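Local coordinates for regulatory protein E2 (Bovine papillomavirus type 1, PDB 2JEX), which helps initiate viral DNA replication by partnering the E1 protein and regulates viral transcription as a DNA-binding dimer, this chain being its N-terminal transactivation domain, at residues T85-E90 against N136-T141; V116-F121 against S126-Y131. The protein carries 1 engineered substitution. All coordinates share one frame; numbering follows the deposited sequence.

Contact 1: residues T85-E90 against N136-T141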
# COMPACT_ATOMS: atom_id res chain seq x y z
N THR A 85 -0.15 10.15 -16.00
CA THR A 85 -0.16 8.95 -16.85
C THR A 85 -1.58 8.59 -17.29
O THR A 85 -2.56 9.23 -16.90
CB THR A 85 0.47 7.71 -16.14
OG1 THR A 85 -0.45 7.20 -15.17
CG2 THR A 85 1.79 8.06 -15.45
N GLU A 86 -1.68 7.54 -18.11
CA GLU A 86 -2.96 7.00 -18.55
C GLU A 86 -3.82 6.53 -17.38
O GLU A 86 -5.04 6.42 -17.50
CB GLU A 86 -2.73 5.85 -19.53
CG GLU A 86 -1.79 4.76 -19.01
CD GLU A 86 -1.53 3.66 -20.01
OE1 GLU A 86 -2.46 3.26 -20.75
OE2 GLU A 86 -0.38 3.17 -20.05
N PHE A 87 -3.18 6.27 -16.24
CA PHE A 87 -3.85 5.70 -15.08
C PHE A 87 -4.53 6.74 -14.20
O PHE A 87 -5.39 6.39 -13.38
CB PHE A 87 -2.87 4.85 -14.25
CG PHE A 87 -2.11 3.84 -15.06
CD1 PHE A 87 -0.73 3.92 -15.17
CD2 PHE A 87 -2.78 2.81 -15.73
CE1 PHE A 87 -0.02 2.99 -15.92
CE2 PHE A 87 -2.08 1.89 -16.47
CZ PHE A 87 -0.70 1.98 -16.57
N GLY A 88 -4.16 8.00 -14.39
CA GLY A 88 -4.69 9.11 -13.59
C GLY A 88 -6.19 9.31 -13.70
O GLY A 88 -6.82 9.77 -12.75
N ASP A 89 -6.74 8.95 -14.87
CA ASP A 89 -8.17 9.06 -15.18
C ASP A 89 -9.06 8.14 -14.36
O ASP A 89 -10.22 8.47 -14.07
CB ASP A 89 -8.41 8.76 -16.67
CG ASP A 89 -8.19 9.96 -17.58
OD1 ASP A 89 -7.52 10.93 -17.17
OD2 ASP A 89 -8.71 9.93 -18.73
N GLU A 90 -8.52 6.97 -14.01
CA GLU A 90 -9.23 5.92 -13.28
C GLU A 90 -9.78 6.39 -11.93
O GLU A 90 -9.31 7.40 -11.39
CB GLU A 90 -8.28 4.73 -13.06
CG GLU A 90 -7.64 4.17 -14.33
CD GLU A 90 -6.68 3.03 -14.06
OE1 GLU A 90 -5.95 2.63 -15.00
OE2 GLU A 90 -6.66 2.52 -12.91
N ASN A 136 -4.78 -5.59 -9.75
CA ASN A 136 -4.24 -4.45 -10.47
C ASN A 136 -3.15 -3.74 -9.67
O ASN A 136 -3.40 -3.23 -8.58
CB ASN A 136 -5.35 -3.47 -10.89
CG ASN A 136 -6.42 -4.15 -11.77
OD1 ASN A 136 -6.11 -4.93 -12.67
ND2 ASN A 136 -7.69 -3.84 -11.50
N LEU A 137 -1.94 -3.74 -10.23
CA LEU A 137 -0.78 -3.17 -9.57
C LEU A 137 -0.16 -2.10 -10.46
O LEU A 137 0.06 -2.33 -11.65
CB LEU A 137 0.27 -4.24 -9.26
CG LEU A 137 -0.07 -5.50 -8.46
CD1 LEU A 137 1.15 -6.41 -8.34
CD2 LEU A 137 -0.59 -5.14 -7.08
N TYR A 138 0.11 -0.95 -9.87
CA TYR A 138 0.68 0.18 -10.60
C TYR A 138 2.07 0.51 -10.04
O TYR A 138 2.21 1.04 -8.94
CB TYR A 138 -0.25 1.40 -10.50
CG TYR A 138 -1.67 1.11 -10.92
CD1 TYR A 138 -2.57 0.52 -10.03
CD2 TYR A 138 -2.12 1.43 -12.20
CE1 TYR A 138 -3.88 0.24 -10.40
CE2 TYR A 138 -3.44 1.16 -12.59
CZ TYR A 138 -4.31 0.56 -11.68
OH TYR A 138 -5.60 0.29 -12.03
N MET A 139 3.10 0.17 -10.82
CA MET A 139 4.48 0.26 -10.37
C MET A 139 5.36 1.11 -11.28
O MET A 139 5.24 1.06 -12.51
CB MET A 139 5.10 -1.13 -10.17
CG MET A 139 4.59 -2.21 -11.12
SD MET A 139 4.95 -3.89 -10.55
CE MET A 139 6.72 -3.97 -10.85
N ARG A 140 6.25 1.89 -10.66
CA ARG A 140 7.20 2.71 -11.39
C ARG A 140 8.36 1.86 -11.88
O ARG A 140 9.03 1.18 -11.09
CB ARG A 140 7.70 3.88 -10.54
CG ARG A 140 8.46 4.94 -11.35
CD ARG A 140 8.69 6.23 -10.57
NE ARG A 140 9.70 6.09 -9.52
CZ ARG A 140 10.01 7.04 -8.64
NH1 ARG A 140 9.40 8.21 -8.67
NH2 ARG A 140 10.95 6.80 -7.73
N THR A 141 8.56 1.88 -13.20
CA THR A 141 9.76 1.35 -13.85
C THR A 141 10.62 2.56 -14.19
O THR A 141 10.24 3.70 -13.87
CB THR A 141 9.39 0.58 -15.14
OG1 THR A 141 8.17 -0.15 -14.95
CG2 THR A 141 10.49 -0.39 -15.55

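Contact 2: residues V116-F121 against S126-Y131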
# COMPACT_ATOMS: atom_id res chain seq x y z
N VAL A 116 -9.08 -12.70 -1.80
CA VAL A 116 -8.42 -13.57 -0.84
C VAL A 116 -7.97 -14.87 -1.50
O VAL A 116 -8.75 -15.57 -2.15
CB VAL A 116 -9.30 -13.82 0.43
CG1 VAL A 116 -8.65 -14.83 1.35
CG2 VAL A 116 -9.56 -12.49 1.18
N VAL A 117 -6.69 -15.18 -1.33
CA VAL A 117 -6.14 -16.48 -1.69
C VAL A 117 -6.01 -17.34 -0.42
O VAL A 117 -5.51 -16.88 0.61
CB VAL A 117 -4.79 -16.30 -2.45
CG1 VAL A 117 -4.07 -17.62 -2.63
CG2 VAL A 117 -5.04 -15.67 -3.82
N GLU A 118 -6.50 -18.57 -0.49
CA GLU A 118 -6.46 -19.48 0.65
C GLU A 118 -5.50 -20.64 0.42
O GLU A 118 -5.55 -21.30 -0.62
CB GLU A 118 -7.85 -20.04 0.98
CG GLU A 118 -7.85 -20.92 2.24
CD GLU A 118 -9.18 -21.62 2.52
OE1 GLU A 118 -9.59 -21.62 3.70
OE2 GLU A 118 -9.80 -22.18 1.57
N VAL A 119 -4.62 -20.87 1.39
CA VAL A 119 -3.67 -21.98 1.31
C VAL A 119 -3.94 -22.98 2.44
O VAL A 119 -4.03 -22.60 3.61
CB VAL A 119 -2.19 -21.51 1.33
CG1 VAL A 119 -1.25 -22.71 1.16
CG2 VAL A 119 -1.93 -20.52 0.22
N GLU A 120 -4.09 -24.24 2.07
CA GLU A 120 -4.33 -25.32 3.01
C GLU A 120 -3.07 -26.18 3.07
O GLU A 120 -2.54 -26.58 2.04
CB GLU A 120 -5.54 -26.15 2.57
CG GLU A 120 -5.89 -27.31 3.49
CD GLU A 120 -6.61 -28.43 2.76
OE1 GLU A 120 -5.95 -29.18 2.01
OE2 GLU A 120 -7.84 -28.58 2.95
N PHE A 121 -2.61 -26.47 4.28
CA PHE A 121 -1.27 -27.03 4.42
C PHE A 121 -1.09 -28.55 4.40
O PHE A 121 -0.42 -29.06 3.50
CB PHE A 121 -0.50 -26.33 5.55
CG PHE A 121 -0.21 -24.89 5.24
CD1 PHE A 121 -0.98 -23.88 5.79
CD2 PHE A 121 0.80 -24.56 4.33
CE1 PHE A 121 -0.73 -22.55 5.47
CE2 PHE A 121 1.06 -23.22 4.01
CZ PHE A 121 0.29 -22.21 4.58
N SER A 126 -8.20 -27.62 8.66
CA SER A 126 -8.00 -26.75 9.82
C SER A 126 -6.60 -26.15 9.83
O SER A 126 -6.31 -25.29 10.65
CB SER A 126 -8.27 -27.50 11.13
OG SER A 126 -7.27 -28.49 11.37
N ASN A 127 -5.73 -26.62 8.94
CA ASN A 127 -4.38 -26.05 8.77
C ASN A 127 -4.32 -25.18 7.51
O ASN A 127 -3.95 -25.63 6.42
CB ASN A 127 -3.30 -27.14 8.78
CG ASN A 127 -1.88 -26.57 8.90
OD1 ASN A 127 -0.90 -27.31 8.72
ND2 ASN A 127 -1.76 -25.28 9.19
N THR A 128 -4.64 -23.91 7.73
CA THR A 128 -5.02 -22.97 6.68
C THR A 128 -4.37 -21.60 6.91
O THR A 128 -4.02 -21.25 8.04
CB THR A 128 -6.58 -22.89 6.65
OG1 THR A 128 -7.09 -23.86 5.72
CG2 THR A 128 -7.07 -21.55 6.27
N ASN A 129 -4.18 -20.85 5.83
CA ASN A 129 -3.79 -19.45 5.91
C ASN A 129 -4.31 -18.71 4.69
O ASN A 129 -4.54 -19.31 3.64
CB ASN A 129 -2.28 -19.28 6.03
CG ASN A 129 -1.88 -18.06 6.86
OD1 ASN A 129 -0.71 -17.69 6.89
ND2 ASN A 129 -2.85 -17.43 7.52
N TRP A 130 -4.54 -17.40 4.83
CA TRP A 130 -5.09 -16.63 3.73
C TRP A 130 -4.31 -15.36 3.42
O TRP A 130 -3.69 -14.77 4.30
CB TRP A 130 -6.61 -16.39 3.91
CG TRP A 130 -7.07 -15.92 5.26
CD1 TRP A 130 -6.75 -14.75 5.88
CD2 TRP A 130 -7.98 -16.60 6.15
NE1 TRP A 130 -7.37 -14.67 7.10
CE2 TRP A 130 -8.13 -15.79 7.29
CE3 TRP A 130 -8.66 -17.82 6.10
CZ2 TRP A 130 -8.96 -16.15 8.38
CZ3 TRP A 130 -9.48 -18.19 7.19
CH2 TRP A 130 -9.62 -17.34 8.30
N TYR A 131 -4.28 -15.00 2.14
CA TYR A 131 -3.46 -13.91 1.61
C TYR A 131 -4.31 -13.01 0.72
O TYR A 131 -5.07 -13.50 -0.12
CB TYR A 131 -2.27 -14.48 0.81
CG TYR A 131 -1.49 -15.54 1.57
CD1 TYR A 131 -1.93 -16.86 1.60
CD2 TYR A 131 -0.34 -15.20 2.27
CE1 TYR A 131 -1.23 -17.83 2.33
CE2 TYR A 131 0.36 -16.16 2.99
CZ TYR A 131 -0.10 -17.47 3.01
OH TYR A 131 0.60 -18.42 3.72

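Contact 1: residues T85-E90 against N136-T141
F87 and Y138 face each other with their CA atoms 8.4 Å apart, no backbone bond joining the turn 86-89, helical in its backbone angles, to the strand that carries Y138, so side chains alone bridge the gap. The two rings make a T-shaped pair. Y138 presents its CD2-CE2 edge to one face of F87, displaced toward the rim, with centroids 5.2 Å apart and planes at 73°; the closest atoms are F87 CD2 and Y138 CE2 at 3.6 Å. On the other face of F87 the CG methylene of E86 lies over the ring centre, so the phenyl is held between an aliphatic chain and an aromatic edge. Tyrosine suits its position because it offers a carbon edge to F87 and a hydroxyl beyond it: Y138 OH gives a weak hydrogen bond to E90 OE2, 2.6 Å away. E90 reaches it from the opposite direction with its chain extended beyond CG (chi2 178°), and its carboxylate plane is turned 61° from the ring. The stronger partner of that carboxylate is K112, through a salt bridge. The ST turn in which T85 OG1 accepts from F87 N, at 3.1 Å, holds the start of the turn. W92 adds a second edge-to-face ring to Y138, and this loop after helix 62-83 thereby packs against strand 128-140 between its sheet neighbours 110-120 and 145-152.

Contact 2: residues V116-F121 against S126-Y131
V117 and Y131 form a hydrogen-bonded antiparallel pair, with V117 N reaching Y131 O at 2.6 Å and Y131 N returning a bond to V117 O. V119 and N129 repeat the pattern, and F121 N adds a fifth bond to N127 O at 2.7 Å. Between these rungs lie the non-hydrogen-bonded pairs E118-W130 and E120-T128, where CA-H groups lean on the carbonyls; W130 CA, for instance, is 3.2 Å from V117 O. On the face bearing V117, V119, N129 and Y131, the CG2 methyl of V119 meets Y131 CE1 at 3.5 Å. With CG beside the backbone N (chi1 -51°), the Y131 ring lies across V119, its CD1-CE1 side against the methyl. This is the end of the beta hairpin of strands 110-120 and 128-140; here segments 116-120 and 128-131 run antiparallel at 157°. Just past the first strand, F121 folds its ring back over the same face: V119 CG1 sits 3.6 Å above the ring plane, while N129 CB and Y131 OH lie at the ring's edge. The branched V119 suits this place, since its two methyls serve two rings. On the other face E118 runs extended from CG anti to the backbone N (chi1 -176°), bringing OE1 to 3.6 Å from the T128 CG2 methyl; the carboxylates of E118 and E120 suit this more accessible side. At the far end of the pairing V116 CG1 lies alongside W130 CB. Farther out, helix 173-180 covers the valine face, F173 touching V119 and A177 touching F121, and E176 hydrogen-bonds Y131 OH. Strand 186-189 flanks strand 110-120, with backbone bonds joining E118 to R189 and E120 to S187.

In the fold
Both contacts use strand 128-140 but at its opposite ends, their centres about 30 Å apart and their nearest atoms about 11 Å apart. Contact 2 lies in the hairpin end, nested along the chain inside the long loop that contact 1 closes. Contact 1 is small and buried, a junction between the sheet and the loop following helix 62-83, made by an aromatic pair and a charged group whose main partner, K112, belongs to strand 110-120. Contact 2 is larger and only partly buried; regular backbone bonding joins strands 110-120 and 128-140, with a largely apolar face under helix 173-180 and a more polar face on the other side.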